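Local structure of P domain of VPI (Norovirus Hu/GI.7/TCH-060/USA/2003, 4P2N) at residues 106-111 with 127-132. The protein forms the protruding domain of the norovirus major capsid protein and binds fucose- and galactose-containing glycans, probably histo-blood group antigens, at the particle surface. Residues are numbered along the deposited sequence; the frame is centred on the assembly and turned at random.
Sequences CDWHVS and LDVKQN. With GAL (beta-D-galactopyranose), chain F.
Asp107 OD1 is held by two partners: Lys130 NZ makes a salt bridge to it at 2.8 Å, meeting the lone pair on the side of OD2, and a water donates to it at 2.7 Å while accepting from the backbone N of Gln131. The lysine chain is bent at its last two torsions, which brings its ammonium group round to the open end of the carboxylate, close to its plane, where it makes a second, weak bond to OD2; NZ also reaches the carbonyl of Ser164. With the carboxylate held this way, Asp107 OD2 accepts a very short bond of 2.5 Å from O3 of the galactose. The same galactose O3 lies at the edge of the imidazole, near its plane, and accepts a hydrogen bond of 3.0 Å from His109 NE2. Trp160 stacks on the His109 ring, and Asp128 OD1 comes to 2.9 Å from His109 CD2, its carboxylate turned 71° from the ring; Arg126 forms a salt bridge with Asp128 OD1.

Paired main-chain bonds join Trp108 with Val129 and Val110 with Leu127, antiparallel hydrogen-bonded pairs whose side chains occupy the face away from His109 and Asp128. There Trp108 CB packs against Val129 CB at 4.1 Å. Beyond the strand end the extended chain of Gln131 brings NE2 to Cys106 O in a weak bond of 3.0 Å. The amide is inclined 57° to the Trp108 indole, and both NE2 and the indole NE1 donate to the carbonyl of Ile103.

The arrangement is the edge hairpin of the six-stranded antiparallel sheet, formed by strands 107-114 and 124-129, with a charged cluster at one end contributing to the galactose site of a GI norovirus P domain.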
loop_
_atom_site.group_PDB
_atom_site.type_symbol
_atom_site.label_atom_id
_atom_site.label_comp_id
_atom_site.label_asym_id
_atom_site.label_seq_id
_atom_site.Cartn_x
_atom_site.Cartn_y
_atom_site.Cartn_z
ATOM N N CYS B 106 -15.825 7.200 -15.063
ATOM C CA CYS B 106 -16.049 5.764 -15.175
ATOM C C CYS B 106 -16.824 5.290 -13.955
ATOM O O CYS B 106 -16.927 6.009 -12.955
ATOM C CB CYS B 106 -14.720 5.005 -15.297
ATOM S SG CYS B 106 -13.526 5.263 -13.936
ATOM N N ASP B 107 -17.378 4.091 -14.038
ATOM C CA ASP B 107 -17.969 3.454 -12.864
ATOM C C ASP B 107 -16.862 2.870 -12.004
ATOM O O ASP B 107 -15.877 2.339 -12.527
ATOM C CB ASP B 107 -18.923 2.330 -13.278
ATOM C CG ASP B 107 -20.321 2.820 -13.575
ATOM O OD1 ASP B 107 -20.504 4.025 -13.855
ATOM O OD2 ASP B 107 -21.244 1.978 -13.556
ATOM N N TRP B 108 -17.023 2.964 -10.686
ATOM C CA TRP B 108 -16.106 2.341 -9.743
ATOM C C TRP B 108 -16.787 1.156 -9.090
ATOM O O TRP B 108 -18.003 1.146 -8.902
ATOM C CB TRP B 108 -15.705 3.304 -8.629
ATOM C CG TRP B 108 -14.890 4.463 -9.059
ATOM C CD1 TRP B 108 -14.276 4.647 -10.271
ATOM C CD2 TRP B 108 -14.606 5.621 -8.279
ATOM N NE1 TRP B 108 -13.624 5.859 -10.282
ATOM C CE2 TRP B 108 -13.810 6.473 -9.071
ATOM C CE3 TRP B 108 -14.949 6.018 -6.983
ATOM C CZ2 TRP B 108 -13.355 7.709 -8.602
ATOM C CZ3 TRP B 108 -14.499 7.244 -6.525
ATOM C CH2 TRP B 108 -13.709 8.071 -7.329
ATOM N N HIS B 109 -15.984 0.173 -8.715
ATOM C CA HIS B 109 -16.486 -0.975 -7.984
ATOM C C HIS B 109 -15.551 -1.149 -6.809
ATOM O O HIS B 109 -14.376 -1.477 -6.973
ATOM C CB HIS B 109 -16.544 -2.186 -8.912
ATOM C CG HIS B 109 -17.319 -1.918 -10.160
ATOM N ND1 HIS B 109 -16.709 -1.648 -11.371
ATOM C CD2 HIS B 109 -18.649 -1.934 -10.411
ATOM C CE1 HIS B 109 -17.629 -1.491 -12.300
ATOM N NE2 HIS B 109 -18.819 -1.662 -11.744
ATOM N N VAL B 110 -16.078 -0.872 -5.622
ATOM C CA VAL B 110 -15.261 -0.749 -4.421
ATOM C C VAL B 110 -15.648 -1.840 -3.438
ATOM O O VAL B 110 -16.811 -1.951 -3.061
ATOM C CB VAL B 110 -15.483 0.623 -3.756
ATOM C CG1 VAL B 110 -14.519 0.826 -2.597
ATOM C CG2 VAL B 110 -15.328 1.753 -4.775
ATOM N N SER B 111 -14.676 -2.649 -3.024
ATOM C CA SER B 111 -14.975 -3.764 -2.138
ATOM C C SER B 111 -14.733 -3.351 -0.692
ATOM O O SER B 111 -13.587 -3.073 -0.308
ATOM C CB SER B 111 -14.106 -4.977 -2.486
ATOM O OG SER B 111 -14.483 -6.106 -1.712
ATOM N N LEU B 127 -19.477 -2.037 -3.682
ATOM C CA LEU B 127 -20.228 -0.806 -3.879
ATOM C C LEU B 127 -19.988 -0.339 -5.303
ATOM O O LEU B 127 -18.838 -0.110 -5.715
ATOM C CB LEU B 127 -19.771 0.269 -2.894
ATOM C CG LEU B 127 -19.684 -0.124 -1.415
ATOM C CD1 LEU B 127 -19.367 1.101 -0.571
ATOM C CD2 LEU B 127 -20.981 -0.772 -0.939
ATOM N N ASP B 128 -21.073 -0.194 -6.050
ATOM C CA ASP B 128 -20.993 0.177 -7.451
ATOM C C ASP B 128 -21.351 1.652 -7.570
ATOM O O ASP B 128 -22.467 2.064 -7.276
ATOM C CB ASP B 128 -21.901 -0.733 -8.263
ATOM C CG ASP B 128 -21.518 -2.202 -8.102
ATOM O OD1 ASP B 128 -20.301 -2.495 -8.090
ATOM O OD2 ASP B 128 -22.415 -3.053 -7.949
ATOM N N VAL B 129 -20.368 2.443 -7.974
ATOM C CA VAL B 129 -20.470 3.894 -7.905
ATOM C C VAL B 129 -20.414 4.500 -9.304
ATOM O O VAL B 129 -19.517 4.198 -10.079
ATOM C CB VAL B 129 -19.319 4.455 -7.054
ATOM C CG1 VAL B 129 -19.394 5.967 -6.971
ATOM C CG2 VAL B 129 -19.342 3.835 -5.663
ATOM N N LYS B 130 -21.377 5.350 -9.632
ATOM C CA LYS B 130 -21.366 6.017 -10.931
ATOM C C LYS B 130 -20.915 7.462 -10.773
ATOM O O LYS B 130 -21.277 8.120 -9.806
ATOM C CB LYS B 130 -22.761 6.002 -11.558
ATOM C CG LYS B 130 -23.315 4.602 -11.797
ATOM C CD LYS B 130 -24.524 4.627 -12.717
ATOM C CE LYS B 130 -24.143 5.001 -14.157
ATOM N NZ LYS B 130 -23.182 4.054 -14.805
ATOM N N GLN B 131 -20.139 7.950 -11.734
ATOM C CA GLN B 131 -19.761 9.351 -11.745
ATOM C C GLN B 131 -20.719 10.114 -12.639
ATOM O O GLN B 131 -20.349 10.667 -13.672
ATOM C CB GLN B 131 -18.318 9.506 -12.221
ATOM C CG GLN B 131 -17.344 8.909 -11.234
ATOM C CD GLN B 131 -15.906 9.206 -11.593
ATOM O OE1 GLN B 131 -15.509 10.372 -11.701
ATOM N NE2 GLN B 131 -15.125 8.162 -11.806
ATOM N N ASN B 132 -21.979 10.101 -12.244
ATOM C CA ASN B 132 -22.992 10.788 -13.011
ATOM C C ASN B 132 -23.189 12.172 -12.422
ATOM O O ASN B 132 -22.469 12.560 -11.516
ATOM C CB ASN B 132 -24.288 10.008 -13.038
ATOM C CG ASN B 132 -24.661 9.448 -11.681
ATOM O OD1 ASN B 132 -24.157 9.883 -10.646
ATOM N ND2 ASN B 132 -25.555 8.470 -11.682
HETATM C C1 GAL F . -22.065 -3.159 -15.909
HETATM C C2 GAL F . -21.201 -2.522 -14.832
HETATM C C3 GAL F . -21.475 -1.029 -14.780
HETATM C C4 GAL F . -21.286 -0.429 -16.163
HETATM C C5 GAL F . -22.145 -1.182 -17.165
HETATM C C6 GAL F . -21.950 -0.584 -18.559
HETATM O O2 GAL F . -21.508 -3.112 -13.560
HETATM O O3 GAL F . -20.566 -0.407 -13.859
HETATM O O4 GAL F . -19.906 -0.531 -16.545
HETATM O O5 GAL F . -21.763 -2.565 -17.180
HETATM O O6 GAL F . -23.155 -0.729 -19.314
HETATM O O HOH W 1 -19.982 6.621 -14.260
#